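Local coordinates for hypoxanthine phosphoribosyltransferase (Bacillus anthracis, PDB 4QYI), which probably catalyses the salvage of hypoxanthine and guanine, transferring a phosphoribosyl group from phosphoribosyl pyrophosphate to the purine base, at residues E37-A42 against V90-K95; T63-S68 against K86-N91. All blocks are in the same frame, centred on the assembly; numbering follows the deposited sequence.

Contact 1 of 2, residues E37-A42 against V90-K95; sequences EIVVIA and VNITGK
V39 sends both of its methyl groups into the loop 90-95, and each meets different partners. V39 CG1 has two: it lies 3.9 Å from I92 CG2, the two side chains crossing at about a right angle, and 4.1 Å from V90 CG2, tip to tip. The first torsion (chi1 174°) puts CG1 beside the carbonyl carbon and CG2 beside the backbone N, where V39 CG2 rests 4.0 Å from K95 CB. I41, two residues further along the strand and on the same face, brings CD1 to 4.1 Å from I92 CG2, so a single methyl of I92 touches both strand residues. This face belongs to the parallel core of the phosphoribosyltransferase fold, where strand 38-43 runs between strands 62-71 and 96-101; F117 of helix 108-118 packs on both I41 and I92. Toward E37 the packing thins out, and the loop reverses through a type II turn from I92 to K95, closed by K95 N to I92 O at 3.0 Å, with G94 at positive phi. An Asx turn overlaps its start, T93 N bonding to N91 OD1 at 2.9 Å. At this exposed end E37 OE1 and K95 NZ stay 5.2 Å apart.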
loop_
_atom_site.group_PDB
_atom_site.type_symbol
_atom_site.label_atom_id
_atom_site.label_comp_id
_atom_site.label_asym_id
_atom_site.label_seq_id
_atom_site.Cartn_x
_atom_site.Cartn_y
_atom_site.Cartn_z
ATOM N N GLU A 37 14.745 8.683 -13.417
ATOM C CA GLU A 37 13.886 8.586 -12.235
ATOM C C GLU A 37 12.495 8.183 -12.724
ATOM O O GLU A 37 12.145 8.446 -13.871
ATOM C CB GLU A 37 13.794 9.934 -11.534
ATOM C CG GLU A 37 15.155 10.496 -11.147
ATOM C CD GLU A 37 15.053 11.865 -10.500
ATOM O OE1 GLU A 37 13.960 12.218 -10.009
ATOM O OE2 GLU A 37 16.072 12.587 -10.486
ATOM N N ILE A 38 11.715 7.545 -11.857
ATOM C CA ILE A 38 10.373 7.108 -12.196
ATOM C C ILE A 38 9.406 7.452 -11.088
ATOM O O ILE A 38 9.765 7.424 -9.919
ATOM C CB ILE A 38 10.317 5.575 -12.354
ATOM C CG1 ILE A 38 11.269 5.116 -13.456
ATOM C CG2 ILE A 38 8.904 5.115 -12.686
ATOM C CD1 ILE A 38 11.459 3.612 -13.472
ATOM N N VAL A 39 8.173 7.798 -11.469
ATOM C CA VAL A 39 7.115 8.034 -10.508
ATOM C C VAL A 39 6.139 6.867 -10.693
ATOM O O VAL A 39 5.658 6.607 -11.800
ATOM C CB VAL A 39 6.350 9.352 -10.733
ATOM C CG1 VAL A 39 5.160 9.454 -9.770
ATOM C CG2 VAL A 39 7.283 10.548 -10.576
ATOM N N VAL A 40 5.880 6.154 -9.610
ATOM C CA VAL A 40 4.943 5.044 -9.631
ATOM C C VAL A 40 3.663 5.504 -8.945
ATOM O O VAL A 40 3.694 6.023 -7.839
ATOM C CB VAL A 40 5.497 3.800 -8.930
ATOM C CG1 VAL A 40 4.423 2.744 -8.761
ATOM C CG2 VAL A 40 6.646 3.229 -9.718
ATOM N N ILE A 41 2.541 5.378 -9.644
ATOM C CA ILE A 41 1.263 5.747 -9.073
ATOM C C ILE A 41 0.412 4.503 -8.999
ATOM O O ILE A 41 -0.028 3.956 -10.017
ATOM C CB ILE A 41 0.534 6.818 -9.883
ATOM C CG1 ILE A 41 1.354 8.108 -9.915
ATOM C CG2 ILE A 41 -0.824 7.120 -9.247
ATOM C CD1 ILE A 41 0.765 9.120 -10.850
ATOM N N ALA A 42 0.159 4.074 -7.772
ATOM C CA ALA A 42 -0.645 2.878 -7.530
ATOM C C ALA A 42 -2.122 3.187 -7.295
ATOM O O ALA A 42 -2.467 4.100 -6.545
ATOM C CB ALA A 42 -0.065 2.138 -6.344
ATOM N N VAL A 90 2.052 14.251 -5.639
ATOM C CA VAL A 90 3.361 14.486 -6.253
ATOM C C VAL A 90 3.292 15.133 -7.606
ATOM O O VAL A 90 2.286 15.066 -8.310
ATOM C CB VAL A 90 4.170 13.195 -6.399
ATOM C CG1 VAL A 90 4.471 12.608 -5.036
ATOM C CG2 VAL A 90 3.439 12.181 -7.286
ATOM N N ASN A 91 4.389 15.783 -7.960
ATOM C CA ASN A 91 4.525 16.421 -9.244
ATOM C C ASN A 91 4.928 15.428 -10.327
ATOM O O ASN A 91 5.996 14.840 -10.249
ATOM C CB ASN A 91 5.622 17.486 -9.152
ATOM C CG ASN A 91 5.883 18.162 -10.476
ATOM O OD1 ASN A 91 5.033 18.172 -11.365
ATOM N ND2 ASN A 91 7.093 18.665 -10.637
ATOM N N ILE A 92 4.085 15.207 -11.331
ATOM C CA ILE A 92 4.462 14.314 -12.426
ATOM C C ILE A 92 4.734 15.073 -13.734
ATOM O O ILE A 92 4.987 14.461 -14.771
ATOM C CB ILE A 92 3.419 13.247 -12.709
ATOM C CG1 ILE A 92 2.087 13.878 -13.139
ATOM C CG2 ILE A 92 3.236 12.356 -11.489
ATOM C CD1 ILE A 92 1.046 12.851 -13.521
ATOM N N THR A 93 4.687 16.400 -13.687
ATOM C CA THR A 93 4.951 17.208 -14.880
ATOM C C THR A 93 6.395 16.979 -15.360
ATOM O O THR A 93 7.347 17.191 -14.619
ATOM C CB THR A 93 4.687 18.701 -14.621
ATOM O OG1 THR A 93 3.316 18.866 -14.284
ATOM C CG2 THR A 93 4.992 19.544 -15.842
ATOM N N GLY A 94 6.526 16.524 -16.604
ATOM C CA GLY A 94 7.845 16.218 -17.200
ATOM C C GLY A 94 8.493 14.962 -16.626
ATOM O O GLY A 94 9.669 14.720 -16.848
ATOM N N LYS A 95 7.727 14.144 -15.907
ATOM C CA LYS A 95 8.272 12.930 -15.317
ATOM C C LYS A 95 7.829 11.678 -16.043
ATOM O O LYS A 95 6.889 11.689 -16.846
ATOM C CB LYS A 95 7.811 12.793 -13.870
ATOM C CG LYS A 95 8.074 14.003 -12.987
ATOM C CD LYS A 95 9.535 14.339 -12.861
ATOM C CE LYS A 95 9.700 15.602 -12.032
ATOM N NZ LYS A 95 11.112 16.059 -12.028
#

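Contact 2 of 2, residues T63-S68 against K86-N91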
loop_
_atom_site.group_PDB
_atom_site.type_symbol
_atom_site.label_atom_id
_atom_site.label_comp_id
_atom_site.label_asym_id
_atom_site.label_seq_id
_atom_site.Cartn_x
_atom_site.Cartn_y
_atom_site.Cartn_z
ATOM N N THR A 63 9.686 7.435 -7.011
ATOM C CA THR A 63 8.786 8.234 -6.167
ATOM C C THR A 63 7.455 7.508 -6.262
ATOM O O THR A 63 7.031 7.138 -7.353
ATOM C CB THR A 63 8.606 9.666 -6.675
ATOM O OG1 THR A 63 9.820 10.366 -6.495
ATOM C CG2 THR A 63 7.498 10.425 -5.892
ATOM N N ILE A 64 6.810 7.223 -5.143
ATOM C CA ILE A 64 5.520 6.548 -5.260
ATOM C C ILE A 64 4.406 7.410 -4.679
ATOM O O ILE A 64 4.611 8.135 -3.730
ATOM C CB ILE A 64 5.515 5.097 -4.711
ATOM C CG1 ILE A 64 4.148 4.431 -4.967
ATOM C CG2 ILE A 64 5.829 5.069 -3.237
ATOM C CD1 ILE A 64 4.159 2.919 -4.858
ATOM N N ASP A 65 3.226 7.327 -5.272
ATOM C CA ASP A 65 2.067 8.046 -4.755
ATOM C C ASP A 65 0.864 7.152 -5.067
ATOM O O ASP A 65 0.985 6.121 -5.765
ATOM C CB ASP A 65 1.932 9.439 -5.388
ATOM C CG ASP A 65 1.031 10.395 -4.573
ATOM O OD1 ASP A 65 0.487 9.998 -3.512
ATOM O OD2 ASP A 65 0.890 11.569 -4.982
ATOM N N PHE A 66 -0.286 7.542 -4.534
ATOM C CA PHE A 66 -1.498 6.777 -4.692
ATOM C C PHE A 66 -2.665 7.604 -5.216
ATOM O O PHE A 66 -2.745 8.814 -5.004
ATOM C CB PHE A 66 -1.903 6.202 -3.339
ATOM C CG PHE A 66 -0.874 5.319 -2.727
ATOM C CD1 PHE A 66 -0.764 4.000 -3.137
ATOM C CD2 PHE A 66 -0.022 5.791 -1.752
ATOM C CE1 PHE A 66 0.186 3.168 -2.596
ATOM C CE2 PHE A 66 0.942 4.958 -1.197
ATOM C CZ PHE A 66 1.046 3.649 -1.624
ATOM N N ILE A 67 -3.567 6.923 -5.902
ATOM C CA ILE A 67 -4.780 7.539 -6.384
ATOM C C ILE A 67 -5.928 6.618 -6.013
ATOM O O ILE A 67 -5.776 5.394 -5.992
ATOM C CB ILE A 67 -4.738 7.831 -7.903
ATOM C CG1 ILE A 67 -5.944 8.668 -8.318
ATOM C CG2 ILE A 67 -4.708 6.548 -8.715
ATOM C CD1 ILE A 67 -5.823 9.300 -9.695
ATOM N N SER A 68 -7.066 7.217 -5.687
ATOM C CA SER A 68 -8.254 6.479 -5.344
ATOM C C SER A 68 -9.422 7.016 -6.174
ATOM O O SER A 68 -9.643 8.225 -6.239
ATOM C CB SER A 68 -8.538 6.539 -3.856
ATOM O OG SER A 68 -9.741 5.867 -3.601
ATOM N N LYS A 86 -9.240 10.523 -4.221
ATOM C CA LYS A 86 -7.961 11.030 -3.761
ATOM C C LYS A 86 -7.101 11.193 -4.986
ATOM O O LYS A 86 -6.772 10.225 -5.669
ATOM C CB LYS A 86 -7.278 10.069 -2.764
ATOM C CG LYS A 86 -5.893 10.537 -2.272
ATOM C CD LYS A 86 -5.988 11.788 -1.401
ATOM C CE LYS A 86 -4.616 12.254 -0.898
ATOM N NZ LYS A 86 -3.698 12.797 -1.966
ATOM N N ASP A 87 -6.711 12.435 -5.240
ATOM C CA ASP A 87 -5.890 12.774 -6.360
ATOM C C ASP A 87 -4.417 12.699 -5.918
ATOM O O ASP A 87 -4.123 12.575 -4.740
ATOM C CB ASP A 87 -6.230 14.198 -6.777
ATOM C CG ASP A 87 -5.824 14.525 -8.201
ATOM O OD1 ASP A 87 -5.225 13.672 -8.889
ATOM O OD2 ASP A 87 -6.213 15.629 -8.666
ATOM N N ILE A 88 -3.498 12.777 -6.857
ATOM C CA ILE A 88 -2.100 12.690 -6.484
ATOM C C ILE A 88 -1.568 13.971 -5.848
ATOM O O ILE A 88 -2.016 15.079 -6.159
ATOM C CB ILE A 88 -1.223 12.300 -7.678
ATOM C CG1 ILE A 88 -1.367 13.302 -8.817
ATOM C CG2 ILE A 88 -1.591 10.908 -8.180
ATOM C CD1 ILE A 88 -0.294 13.116 -9.882
ATOM N N ASP A 89 -0.576 13.798 -4.991
ATOM C CA ASP A 89 0.102 14.893 -4.337
ATOM C C ASP A 89 1.400 15.235 -5.039
ATOM O O ASP A 89 1.824 16.365 -4.997
ATOM C CB ASP A 89 0.516 14.475 -2.929
ATOM C CG ASP A 89 -0.652 14.072 -2.093
ATOM O OD1 ASP A 89 -1.593 14.868 -2.025
ATOM O OD2 ASP A 89 -0.618 12.971 -1.502
ATOM N N VAL A 90 2.052 14.251 -5.639
ATOM C CA VAL A 90 3.361 14.486 -6.253
ATOM C C VAL A 90 3.292 15.133 -7.606
ATOM O O VAL A 90 2.286 15.066 -8.310
ATOM C CB VAL A 90 4.170 13.195 -6.399
ATOM C CG1 VAL A 90 4.471 12.608 -5.036
ATOM C CG2 VAL A 90 3.439 12.181 -7.286
ATOM N N ASN A 91 4.389 15.783 -7.960
ATOM C CA ASN A 91 4.525 16.421 -9.244
ATOM C C ASN A 91 4.928 15.428 -10.327
ATOM O O ASN A 91 5.996 14.840 -10.249
ATOM C CB ASN A 91 5.622 17.486 -9.152
ATOM C CG ASN A 91 5.883 18.162 -10.476
ATOM O OD1 ASN A 91 5.033 18.172 -11.365
ATOM N ND2 ASN A 91 7.093 18.665 -10.637
HETATM O O HOH W 1 -2.041 10.332 -2.643
#
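The carboxylate of D65 reaches from its strand into the turning backbone of 86-91, where OD2 accepts two amide hydrogens. D89 N approaches D65 OD2 on its syn lone pair at 2.7 Å, and V90 N meets the same oxygen nearly along the C-O axis at 3.0 Å. An extended first torsion, CG anti to the backbone N (chi1 -161°), carries the acid across, and the V90 methyls lie against its CB and OD2. T63 CG2 slides past V90 CG1 at 3.8 Å. At the other end S68 and K86 form an antiparallel hydrogen-bonded pair, with S68 N to K86 O at 3.0 Å, nearly straight at 169°, and K86 N to S68 O at 3.1 Å. This pair prolongs the antiparallel pairing of strands 62-71 and 82-84 at the edge of the phosphoribosyltransferase sheet. In the next shell, F66 N bonds to D65 OD1 from above the carboxylate plane, helping to fix its rotation. K86, bent at chi2 and chi4, curls back so that K86 NZ bonds to D87 O at 2.8 Å and forms a salt bridge with D89 OD1 at 3.0 Å. A water accepts from K86 NZ and lies near D65 OD1 and F66 O. D65 OD1 and D89 OD2, 3.8 Å apart, each form a salt bridge with a basic side chain of the neighbouring subunit, which probably offsets their like charges.

Contacts 1 and 2 follow one connection, the loop between strands 82-84 and 96-101, as it packs against two neighbouring strands; their centres are 9 Å apart. V90 and N91 belong to both segments, and V90 CG2 serves both contacts. The strands themselves are joined by probable hydrogen bonds, V40 N to T63 O at 2.7 Å and I38 O to T63 N at 2.9 Å. Neither contact includes the magnesium ligands E101 and D102: the ion is about 11 Å from the I41 side chain in contact 1 and about 9 Å from that of I67 in contact 2.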